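Long-range contacts in alpha-rhamnosidase (Dictyoglomus thermophilum, PDB 6I60), which probably hydrolyses terminal non-reducing alpha-L-rhamnose residues in alpha-L-rhamnosides: residues D777-Y781 / H852-L857; K148-K153 / E325-A330; Y366-Y372 / G435-I441; L531-R535 / V581-H585. All coordinates share one frame; numbering follows the deposited sequence.

Contact 1 (D777-Y781 / H852-L857)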
# COMPACT_ATOMS: atom_id res chain seq x y z
N ASP A 777 19.43 19.71 -11.89
CA ASP A 777 18.68 19.57 -10.65
C ASP A 777 18.23 20.91 -10.08
O ASP A 777 17.28 20.95 -9.29
CB ASP A 777 19.51 18.81 -9.61
CG ASP A 777 20.95 19.30 -9.54
OD1 ASP A 777 21.28 20.31 -10.19
OD2 ASP A 777 21.76 18.66 -8.82
N GLU A 778 18.89 22.01 -10.46
CA GLU A 778 18.48 23.32 -9.98
C GLU A 778 17.12 23.72 -10.55
O GLU A 778 16.33 24.38 -9.87
CB GLU A 778 19.53 24.37 -10.32
CG GLU A 778 20.90 24.12 -9.70
CD GLU A 778 20.92 24.41 -8.21
OE1 GLU A 778 20.00 25.09 -7.71
OE2 GLU A 778 21.87 23.95 -7.53
N VAL A 779 16.84 23.33 -11.80
CA VAL A 779 15.55 23.63 -12.39
C VAL A 779 14.44 22.85 -11.69
O VAL A 779 13.36 23.38 -11.43
CB VAL A 779 15.58 23.34 -13.91
CG1 VAL A 779 14.21 23.54 -14.53
CG2 VAL A 779 16.63 24.21 -14.59
N ALA A 780 14.71 21.58 -11.37
CA ALA A 780 13.70 20.77 -10.69
C ALA A 780 13.40 21.30 -9.30
O ALA A 780 12.24 21.31 -8.86
CB ALA A 780 14.16 19.32 -10.63
N TYR A 781 14.43 21.76 -8.58
CA TYR A 781 14.22 22.31 -7.25
C TYR A 781 13.40 23.59 -7.31
O TYR A 781 12.54 23.83 -6.45
CB TYR A 781 15.56 22.57 -6.56
CG TYR A 781 15.43 23.15 -5.17
CD1 TYR A 781 15.19 22.33 -4.08
CD2 TYR A 781 15.56 24.52 -4.96
CE1 TYR A 781 15.07 22.86 -2.81
CE2 TYR A 781 15.45 25.05 -3.69
CZ TYR A 781 15.21 24.22 -2.62
OH TYR A 781 15.09 24.74 -1.35
N HIS A 852 22.12 15.86 -3.52
CA HIS A 852 21.98 16.98 -4.45
C HIS A 852 21.65 18.23 -3.66
O HIS A 852 20.47 18.59 -3.50
CB HIS A 852 20.90 16.69 -5.51
CG HIS A 852 21.32 15.68 -6.53
ND1 HIS A 852 21.44 16.00 -7.87
CD2 HIS A 852 21.64 14.37 -6.42
CE1 HIS A 852 21.82 14.92 -8.54
NE2 HIS A 852 21.95 13.92 -7.68
N PRO A 853 22.66 18.93 -3.14
CA PRO A 853 22.40 20.16 -2.40
C PRO A 853 22.16 21.35 -3.33
O PRO A 853 23.11 22.05 -3.71
CB PRO A 853 23.67 20.34 -1.56
CG PRO A 853 24.74 19.58 -2.29
CD PRO A 853 24.10 18.64 -3.28
N VAL A 854 20.91 21.57 -3.69
CA VAL A 854 20.55 22.59 -4.67
C VAL A 854 19.84 23.74 -3.96
O VAL A 854 19.41 23.62 -2.81
CB VAL A 854 19.68 22.02 -5.80
CG1 VAL A 854 20.53 21.22 -6.76
CG2 VAL A 854 18.58 21.16 -5.22
N GLY A 855 19.71 24.86 -4.66
CA GLY A 855 18.99 26.01 -4.13
C GLY A 855 19.63 26.53 -2.86
O GLY A 855 20.85 26.66 -2.75
N ASP A 856 18.78 26.85 -1.88
CA ASP A 856 19.23 27.31 -0.57
C ASP A 856 19.12 26.21 0.49
O ASP A 856 18.93 26.51 1.68
CB ASP A 856 18.44 28.54 -0.14
CG ASP A 856 16.94 28.35 -0.27
OD1 ASP A 856 16.52 27.44 -1.02
OD2 ASP A 856 16.18 29.10 0.37
N LEU A 857 19.24 24.95 0.09
CA LEU A 857 19.16 23.85 1.03
C LEU A 857 20.40 23.81 1.91
O LEU A 857 21.53 24.00 1.43
CB LEU A 857 19.00 22.52 0.29
CG LEU A 857 17.64 22.24 -0.33
CD1 LEU A 857 17.61 20.87 -0.99
CD2 LEU A 857 16.54 22.35 0.71

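Contact 2 (K148-K153 / E325-A330)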
# COMPACT_ATOMS: atom_id res chain seq x y z
N LYS A 148 -19.94 -24.89 6.03
CA LYS A 148 -20.70 -24.44 4.88
C LYS A 148 -21.10 -22.98 5.07
O LYS A 148 -21.10 -22.45 6.18
CB LYS A 148 -21.94 -25.31 4.64
CG LYS A 148 -21.74 -26.78 4.98
CD LYS A 148 -21.97 -27.68 3.77
CE LYS A 148 -21.72 -29.14 4.10
NZ LYS A 148 -20.27 -29.49 4.04
N TRP A 149 -21.44 -22.33 3.95
CA TRP A 149 -21.86 -20.94 3.98
C TRP A 149 -23.29 -20.84 4.50
O TRP A 149 -24.18 -21.55 4.03
CB TRP A 149 -21.75 -20.33 2.58
CG TRP A 149 -20.34 -20.14 2.10
CD1 TRP A 149 -19.56 -21.07 1.47
CD2 TRP A 149 -19.55 -18.95 2.20
NE1 TRP A 149 -18.33 -20.54 1.18
CE2 TRP A 149 -18.30 -19.24 1.61
CE3 TRP A 149 -19.77 -17.68 2.72
CZ2 TRP A 149 -17.27 -18.29 1.54
CZ3 TRP A 149 -18.75 -16.74 2.65
CH2 TRP A 149 -17.52 -17.05 2.06
N ILE A 150 -23.50 -19.96 5.48
CA ILE A 150 -24.80 -19.79 6.12
C ILE A 150 -25.30 -18.37 5.88
O ILE A 150 -24.52 -17.44 5.65
CB ILE A 150 -24.75 -20.11 7.62
CG1 ILE A 150 -23.61 -19.33 8.28
CG2 ILE A 150 -24.57 -21.60 7.85
CD1 ILE A 150 -23.70 -19.28 9.78
N THR A 151 -26.62 -18.21 5.94
CA THR A 151 -27.26 -16.92 5.68
C THR A 151 -28.64 -16.90 6.30
O THR A 151 -29.22 -17.94 6.61
CB THR A 151 -27.37 -16.63 4.18
OG1 THR A 151 -26.23 -17.15 3.50
CG2 THR A 151 -27.45 -15.15 3.92
N LYS A 152 -29.17 -15.69 6.46
CA LYS A 152 -30.59 -15.51 6.68
C LYS A 152 -31.35 -15.79 5.39
O LYS A 152 -30.79 -15.80 4.29
CB LYS A 152 -30.90 -14.10 7.18
CG LYS A 152 -30.62 -13.89 8.65
CD LYS A 152 -30.92 -12.46 9.08
CE LYS A 152 -32.36 -12.08 8.76
NZ LYS A 152 -33.26 -12.34 9.90
N LYS A 153 -32.66 -16.01 5.53
CA LYS A 153 -33.52 -16.25 4.38
C LYS A 153 -34.32 -15.03 3.96
O LYS A 153 -34.54 -14.83 2.76
CB LYS A 153 -34.47 -17.42 4.69
CG LYS A 153 -35.66 -17.56 3.75
CD LYS A 153 -36.59 -18.69 4.18
CE LYS A 153 -36.60 -18.87 5.70
NZ LYS A 153 -37.39 -20.05 6.12
N GLU A 325 -34.72 -17.27 14.33
CA GLU A 325 -34.83 -18.12 13.15
C GLU A 325 -33.50 -18.79 12.86
O GLU A 325 -32.43 -18.26 13.19
CB GLU A 325 -35.30 -17.31 11.94
CG GLU A 325 -34.49 -16.04 11.68
CD GLU A 325 -34.48 -15.63 10.22
OE1 GLU A 325 -33.91 -16.38 9.40
OE2 GLU A 325 -35.05 -14.56 9.89
N ASN A 326 -33.56 -19.96 12.24
CA ASN A 326 -32.35 -20.70 11.91
C ASN A 326 -31.76 -20.20 10.60
O ASN A 326 -32.47 -19.70 9.72
CB ASN A 326 -32.65 -22.20 11.82
CG ASN A 326 -32.83 -22.85 13.18
OD1 ASN A 326 -33.70 -22.46 13.96
ND2 ASN A 326 -32.00 -23.84 13.48
N ALA A 327 -30.45 -20.33 10.48
CA ALA A 327 -29.77 -19.94 9.25
C ALA A 327 -30.01 -20.99 8.16
O ALA A 327 -30.32 -22.15 8.43
CB ALA A 327 -28.27 -19.76 9.49
N ILE A 328 -29.86 -20.56 6.91
CA ILE A 328 -30.02 -21.42 5.75
C ILE A 328 -28.70 -21.48 4.99
O ILE A 328 -27.79 -20.68 5.21
CB ILE A 328 -31.16 -20.96 4.83
CG1 ILE A 328 -30.70 -19.81 3.94
CG2 ILE A 328 -32.38 -20.55 5.65
CD1 ILE A 328 -31.73 -19.39 2.91
N LEU A 329 -28.60 -22.46 4.09
CA LEU A 329 -27.41 -22.61 3.28
C LEU A 329 -27.30 -21.47 2.27
O LEU A 329 -28.30 -20.98 1.75
CB LEU A 329 -27.42 -23.94 2.53
CG LEU A 329 -27.18 -25.22 3.34
CD1 LEU A 329 -26.14 -25.00 4.43
CD2 LEU A 329 -28.49 -25.73 3.92
N ALA A 330 -26.07 -21.05 2.00
CA ALA A 330 -25.79 -20.00 1.03
C ALA A 330 -25.15 -20.60 -0.21
O ALA A 330 -24.41 -21.58 -0.14
CB ALA A 330 -24.85 -18.94 1.60

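Contact 3 (Y366-Y372 / G435-I441)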
# COMPACT_ATOMS: atom_id res chain seq x y z
N TYR A 366 -16.94 20.26 13.81
CA TYR A 366 -15.61 20.00 14.33
C TYR A 366 -14.59 20.04 13.21
O TYR A 366 -14.87 19.67 12.07
CB TYR A 366 -15.55 18.63 15.02
CG TYR A 366 -16.21 18.60 16.38
CD1 TYR A 366 -17.59 18.46 16.50
CD2 TYR A 366 -15.46 18.70 17.54
CE1 TYR A 366 -18.20 18.43 17.74
CE2 TYR A 366 -16.06 18.67 18.78
CZ TYR A 366 -17.43 18.54 18.88
OH TYR A 366 -18.03 18.50 20.11
N ASP A 367 -13.39 20.51 13.55
CA ASP A 367 -12.26 20.53 12.62
C ASP A 367 -11.12 19.74 13.24
O ASP A 367 -10.69 20.03 14.37
CB ASP A 367 -11.82 21.96 12.31
CG ASP A 367 -10.65 22.01 11.35
OD1 ASP A 367 -10.32 20.97 10.74
OD2 ASP A 367 -10.05 23.10 11.20
N PHE A 368 -10.63 18.73 12.53
CA PHE A 368 -9.54 17.90 13.01
C PHE A 368 -8.17 18.41 12.57
O PHE A 368 -7.16 17.85 13.00
CB PHE A 368 -9.72 16.46 12.55
CG PHE A 368 -10.68 15.67 13.40
CD1 PHE A 368 -10.29 15.19 14.63
CD2 PHE A 368 -11.97 15.42 12.96
CE1 PHE A 368 -11.16 14.46 15.41
CE2 PHE A 368 -12.85 14.69 13.74
CZ PHE A 368 -12.45 14.21 14.97
N GLY A 369 -8.12 19.44 11.73
CA GLY A 369 -6.86 19.99 11.27
C GLY A 369 -6.13 19.16 10.24
O GLY A 369 -5.02 19.54 9.85
N GLN A 370 -6.71 18.05 9.78
CA GLN A 370 -6.04 17.18 8.84
C GLN A 370 -7.09 16.35 8.11
O GLN A 370 -8.02 15.84 8.74
CB GLN A 370 -5.02 16.27 9.54
CG GLN A 370 -4.50 15.12 8.69
CD GLN A 370 -3.47 15.57 7.69
OE1 GLN A 370 -2.54 16.31 8.02
NE2 GLN A 370 -3.61 15.12 6.44
N ASN A 371 -6.93 16.23 6.80
CA ASN A 371 -7.79 15.37 5.99
C ASN A 371 -7.31 13.93 6.13
O ASN A 371 -6.26 13.56 5.59
CB ASN A 371 -7.76 15.83 4.53
CG ASN A 371 -8.89 15.23 3.71
OD1 ASN A 371 -9.51 14.24 4.10
ND2 ASN A 371 -9.15 15.83 2.55
N TYR A 372 -8.08 13.11 6.85
CA TYR A 372 -7.70 11.72 7.07
C TYR A 372 -8.84 10.79 6.70
O TYR A 372 -9.82 11.22 6.09
CB TYR A 372 -7.28 11.51 8.53
CG TYR A 372 -8.39 11.66 9.54
CD1 TYR A 372 -8.97 12.90 9.79
CD2 TYR A 372 -8.86 10.56 10.25
CE1 TYR A 372 -9.98 13.04 10.72
CE2 TYR A 372 -9.88 10.70 11.19
CZ TYR A 372 -10.44 11.94 11.41
OH TYR A 372 -11.45 12.08 12.34
N GLY A 435 -13.62 9.75 4.22
CA GLY A 435 -12.46 10.61 4.12
C GLY A 435 -12.86 12.04 4.37
O GLY A 435 -13.72 12.58 3.66
N PHE A 436 -12.27 12.69 5.37
CA PHE A 436 -12.78 13.97 5.81
C PHE A 436 -11.74 14.70 6.64
O PHE A 436 -10.77 14.11 7.11
CB PHE A 436 -14.07 13.80 6.61
CG PHE A 436 -13.91 12.97 7.85
CD1 PHE A 436 -13.89 11.58 7.78
CD2 PHE A 436 -13.76 13.57 9.09
CE1 PHE A 436 -13.73 10.81 8.92
CE2 PHE A 436 -13.60 12.80 10.23
CZ PHE A 436 -13.59 11.42 10.15
N ARG A 437 -11.97 16.00 6.81
CA ARG A 437 -11.28 16.81 7.79
C ARG A 437 -12.21 17.41 8.82
O ARG A 437 -11.80 17.62 9.97
CB ARG A 437 -10.50 17.95 7.10
CG ARG A 437 -9.64 18.78 8.03
CD ARG A 437 -9.16 20.05 7.35
NE ARG A 437 -8.62 21.02 8.30
CZ ARG A 437 -7.74 21.97 7.98
NH1 ARG A 437 -7.30 22.08 6.74
NH2 ARG A 437 -7.30 22.80 8.92
N TYR A 438 -13.47 17.66 8.45
CA TYR A 438 -14.46 18.27 9.32
C TYR A 438 -15.61 17.30 9.56
O TYR A 438 -15.83 16.36 8.79
CB TYR A 438 -14.99 19.58 8.72
CG TYR A 438 -13.91 20.48 8.16
CD1 TYR A 438 -13.48 20.34 6.84
CD2 TYR A 438 -13.33 21.48 8.94
CE1 TYR A 438 -12.49 21.16 6.32
CE2 TYR A 438 -12.34 22.30 8.42
CZ TYR A 438 -11.93 22.14 7.12
OH TYR A 438 -10.95 22.95 6.59
N VAL A 439 -16.34 17.54 10.65
CA VAL A 439 -17.44 16.68 11.06
C VAL A 439 -18.58 17.57 11.54
O VAL A 439 -18.36 18.48 12.34
CB VAL A 439 -17.01 15.70 12.17
CG1 VAL A 439 -18.20 15.30 13.03
CG2 VAL A 439 -16.35 14.47 11.57
N GLU A 440 -19.79 17.31 11.04
CA GLU A 440 -20.99 18.02 11.47
C GLU A 440 -21.89 17.06 12.24
O GLU A 440 -22.15 15.94 11.77
CB GLU A 440 -21.73 18.61 10.28
CG GLU A 440 -23.15 19.05 10.60
CD GLU A 440 -23.99 19.28 9.36
OE1 GLU A 440 -23.64 20.19 8.58
OE2 GLU A 440 -24.98 18.55 9.17
N ILE A 441 -22.35 17.48 13.41
CA ILE A 441 -23.22 16.68 14.26
C ILE A 441 -24.49 17.47 14.54
O ILE A 441 -24.42 18.58 15.07
CB ILE A 441 -22.53 16.27 15.56
CG1 ILE A 441 -21.23 15.52 15.27
CG2 ILE A 441 -23.47 15.41 16.41
CD1 ILE A 441 -20.09 15.93 16.15

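Contact 4 (L531-R535 / V581-H585)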
# COMPACT_ATOMS: atom_id res chain seq x y z
N LEU A 531 -0.90 -7.73 -6.40
CA LEU A 531 -0.45 -8.40 -7.62
C LEU A 531 -1.28 -9.63 -7.92
O LEU A 531 -1.51 -9.96 -9.09
CB LEU A 531 1.03 -8.76 -7.50
CG LEU A 531 2.02 -7.67 -7.91
CD1 LEU A 531 3.46 -8.16 -7.79
CD2 LEU A 531 1.73 -7.19 -9.32
N ASN A 532 -1.74 -10.32 -6.87
CA ASN A 532 -2.67 -11.43 -7.08
C ASN A 532 -4.01 -10.93 -7.60
O ASN A 532 -4.64 -11.59 -8.44
CB ASN A 532 -2.86 -12.21 -5.78
CG ASN A 532 -1.69 -13.12 -5.47
OD1 ASN A 532 -0.95 -13.53 -6.37
ND2 ASN A 532 -1.52 -13.45 -4.20
N ASP A 533 -4.46 -9.77 -7.12
CA ASP A 533 -5.73 -9.22 -7.58
C ASP A 533 -5.69 -8.91 -9.07
O ASP A 533 -6.67 -9.14 -9.79
CB ASP A 533 -6.08 -7.95 -6.79
CG ASP A 533 -6.42 -8.24 -5.34
OD1 ASP A 533 -6.56 -9.43 -4.99
OD2 ASP A 533 -6.55 -7.28 -4.56
N ILE A 534 -4.56 -8.40 -9.55
CA ILE A 534 -4.40 -8.17 -10.99
C ILE A 534 -4.37 -9.50 -11.73
O ILE A 534 -4.93 -9.62 -12.83
CB ILE A 534 -3.12 -7.34 -11.25
CG1 ILE A 534 -3.23 -5.98 -10.56
CG2 ILE A 534 -2.88 -7.18 -12.74
CD1 ILE A 534 -1.95 -5.53 -9.91
N ARG A 535 -3.75 -10.52 -11.14
CA ARG A 535 -3.73 -11.84 -11.76
C ARG A 535 -5.13 -12.44 -11.80
O ARG A 535 -5.49 -13.13 -12.77
CB ARG A 535 -2.78 -12.75 -10.99
CG ARG A 535 -2.58 -14.13 -11.61
CD ARG A 535 -2.33 -15.17 -10.54
NE ARG A 535 -3.38 -15.18 -9.53
CZ ARG A 535 -3.17 -15.40 -8.23
NH1 ARG A 535 -1.94 -15.63 -7.79
NH2 ARG A 535 -4.19 -15.40 -7.38
N VAL A 581 8.56 -13.31 -6.92
CA VAL A 581 7.34 -12.68 -7.41
C VAL A 581 7.42 -12.39 -8.90
O VAL A 581 6.39 -12.20 -9.55
CB VAL A 581 7.04 -11.40 -6.61
CG1 VAL A 581 7.85 -10.23 -7.15
CG2 VAL A 581 5.55 -11.08 -6.66
N LEU A 582 8.63 -12.37 -9.46
CA LEU A 582 8.77 -12.20 -10.90
C LEU A 582 8.46 -13.49 -11.65
O LEU A 582 7.85 -13.46 -12.72
CB LEU A 582 10.18 -11.71 -11.23
CG LEU A 582 10.51 -10.27 -10.82
CD1 LEU A 582 11.81 -9.81 -11.47
CD2 LEU A 582 9.37 -9.33 -11.18
N GLU A 583 8.87 -14.64 -11.10
CA GLU A 583 8.55 -15.92 -11.73
C GLU A 583 7.09 -16.29 -11.54
O GLU A 583 6.48 -16.89 -12.43
CB GLU A 583 9.44 -17.03 -11.16
CG GLU A 583 10.87 -16.60 -10.86
CD GLU A 583 11.67 -17.68 -10.17
OE1 GLU A 583 12.92 -17.65 -10.24
OE2 GLU A 583 11.05 -18.58 -9.55
N GLU A 584 6.50 -15.95 -10.39
CA GLU A 584 5.13 -16.33 -10.10
C GLU A 584 4.14 -15.65 -11.05
O GLU A 584 3.09 -16.23 -11.36
CB GLU A 584 4.79 -15.99 -8.65
CG GLU A 584 3.37 -16.30 -8.24
CD GLU A 584 3.03 -15.75 -6.86
OE1 GLU A 584 1.83 -15.61 -6.55
OE2 GLU A 584 3.98 -15.47 -6.10
N HIS A 585 4.45 -14.45 -11.52
CA HIS A 585 3.56 -13.70 -12.41
C HIS A 585 4.14 -13.52 -13.81
O HIS A 585 3.65 -12.69 -14.58
CB HIS A 585 3.23 -12.33 -11.80
CG HIS A 585 2.36 -12.40 -10.58
ND1 HIS A 585 1.00 -12.62 -10.65
CD2 HIS A 585 2.66 -12.27 -9.27
CE1 HIS A 585 0.50 -12.63 -9.43
NE2 HIS A 585 1.48 -12.42 -8.57
O HOH W 1 0.42 -16.61 -9.63

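Contact 1 (D777-Y781 / H852-L857)
The shortest polar link here runs from His-852 ND1 to Asp-777 OD2, 2.8 Å long, between the start of helix 777-784 and a loop of the C-terminal region. It reaches the lone pair of OD2 anti to the other oxygen, and the carboxylate plane stands almost perpendicular to the imidazole. Because His-852 NE2 also bonds to Glu-850, the ring is held at both nitrogens, which fixes its rotation and would tend to favour a protonated imidazole. Three residues further along the loop, Gly-855 N donates to Glu-778 OE1 (3.1 Å) on its syn side; the glutamate chain bends at chi2 (-74°) to bring the carboxylate there. Between these two acids lies Val-854, its CG1 against the Asp-777 carboxylate and its CG2 3.6 Å from Tyr-781 CB. With CG anti to the backbone N (chi1 180°), Tyr-781 extends from the helix along the turn: Leu-857 CG packs 3.6 Å from CE1, and the hydroxyl donates to Asp-856 OD1 at 3.1 Å, with a weak bond to Asn-472 besides. Replacing this tyrosine with an alanine would probably open a gap against Val-854 and Leu-857 and leave Asp-856 OD1 without its donor. The loop residues Val-854 to Leu-857 form a type II' beta turn with Gly-855 in its second position, docking the C-terminal beta domain onto a helix of the (alpha/alpha)6 barrel.

Contact 2 (K148-K153 / E325-A330)
Ile-328, Thr-151 and Ala-330 bury the most surface where segment 148-153 pairs with segment 325-330. Strand 150-151 here joins strand 325-329 of the alpha-L-rhamnosidase N-terminal domain. Thr-151 and Ile-328 form an antiparallel hydrogen-bonded pair: Ile-328 N donates to Thr-151 O (2.7 Å) in a nearly linear bond of 176°, and Thr-151 N returns a bond to Ile-328 O (2.8 Å). Their side chains share one face of the strands. The CG1 branch of Ile-328 sits between its backbone N and carbonyl carbon (chi1 80°), which brings CG1 near Thr-151 O, and CD1 reaches Lys-153 CB at 3.8 Å. Ala-330 continues the pairing, its N bonding to Trp-149 O at 2.8 Å. The methyl of Ala-330 rests between Trp-149 CB, 3.5 Å away, and the hydroxyl end of Thr-151, while the indole itself leads off toward Lys-264 and Ile-266. On the other side of the strands, Ala-327 CB meets Ile-150 CB at 4.0 Å, and both residues touch Phe-179. At the far end Lys-152 curls back, bent at chi3 and chi4, and its NZ makes a salt bridge to Glu-325 OE2 (2.9 Å), coming from above the carboxylate plane; Tyr-291 adds a cation-pi contact to the same lysine. Backbone bonds thus set the pairing of two short strands, and the ion pair ties down Lys-152 where their regular bonding has ceased.

Contact 3 (Y366-Y372 / G435-I441)
Two antiparallel strand pairs, separated by a corner in each segment, make up this buried part of the concanavalin-like domain. Tyr-366 and Val-439 exchange both backbone bonds, Tyr-366 N reaching Val-439 O at 2.7 Å; beyond the corner Tyr-372 and Phe-436 do likewise. At the corner Asp-367 OD1 accepts twice. Gly-369 N (2.9 Å) comes from above the carboxylate plane, forming an Asx turn, and Arg-437 NE (3.0 Å) arrives on the syn side as a salt bridge. The arginine runs extended from a CG anti to the backbone N (chi1 -175°), with Gly-369 O over one face of its guanidinium and Tyr-438 OH over the other, both toward the rim. A methionine here would probably leave the buried Asp-367 without its countercharge and the corner less firmly tied. Phe-368 CE2 lies 4.1 Å from both Phe-436 CE2 and Val-439 CG2, while the Tyr-372 and Phe-436 rings meet obliquely, centroids 4.6 Å apart and planes at 54°. Outside the pair, Thr-801 bonds to Gln-370 and Asn-371. Arg-437 and Tyr-438 both face Ala-394, a classic beta bulge where the chain turns its corner, consistent with its passing between sheets.

Contact 4 (L531-R535 / V581-H585)
Leu-531 begins the packing of helix 524-535 against helix 580-584 in the (alpha/alpha)6 barrel of the catalytic domain: its CD1 lies 3.8 Å from Val-581 CG2, the two side chains crossing at about a right angle. Leu-531 O, which accepts from Arg-535 N within the helix, lies 3.4 Å from His-585 CE1, approaching the imidazole obliquely. Asn-532 follows, its side chain crossing that of His-585, with the amide and ring planes 47° apart. Its ND2 is bonded to Glu-340, consistent with OD1 being turned toward the histidine. Three residues on comes Arg-535. Its CB meets the edge of the His-585 ring, 3.6 Å from CE1, and the guanidinium lies only 20° from parallel to that ring. His-585 itself stands right before helix 586-599, at the N-cap position, where chi1 of -69° points the imidazole back at helix 524-535; ND1 is bonded to Tyr-565 OH, so this ring is anchored from another helix, 564-576. A long salt bridge joins Arg-535 NH1 to Glu-584 OE1 at 4.0 Å, the carboxylate oxygen lying near the guanidinium plane. At that distance the pairing is probably loose, and a water supplements it, accepting from Arg-535 NH1 (3.1 Å) and donating to the backbone Glu-584 O (3.2 Å).

The four contacts close one after another along the chain and touch nowhere. Contacts 1 and 2 lie farthest apart, centres about 64 Å apart on opposite sides of the chain's centre. Contacts 2 and 4 come nearest, about 15 Å between closest atoms. Contacts 2 and 3 join beta strands, contact 4 joins helices inside the barrel, and contact 1 ties that barrel to the C-terminal beta domain. Separate triethylene glycol molecules, probably from the crystallisation liquor, lie about 4 Å from the side chains of Asp-777 in contact 1 and Asp-367 in contact 3, and about 6 Å from Arg-535 in contact 4. The 2-(2-ethoxyethoxy)ethanol pocket residues Tyr-656, Glu-659 and Leu-660 belong to none of them.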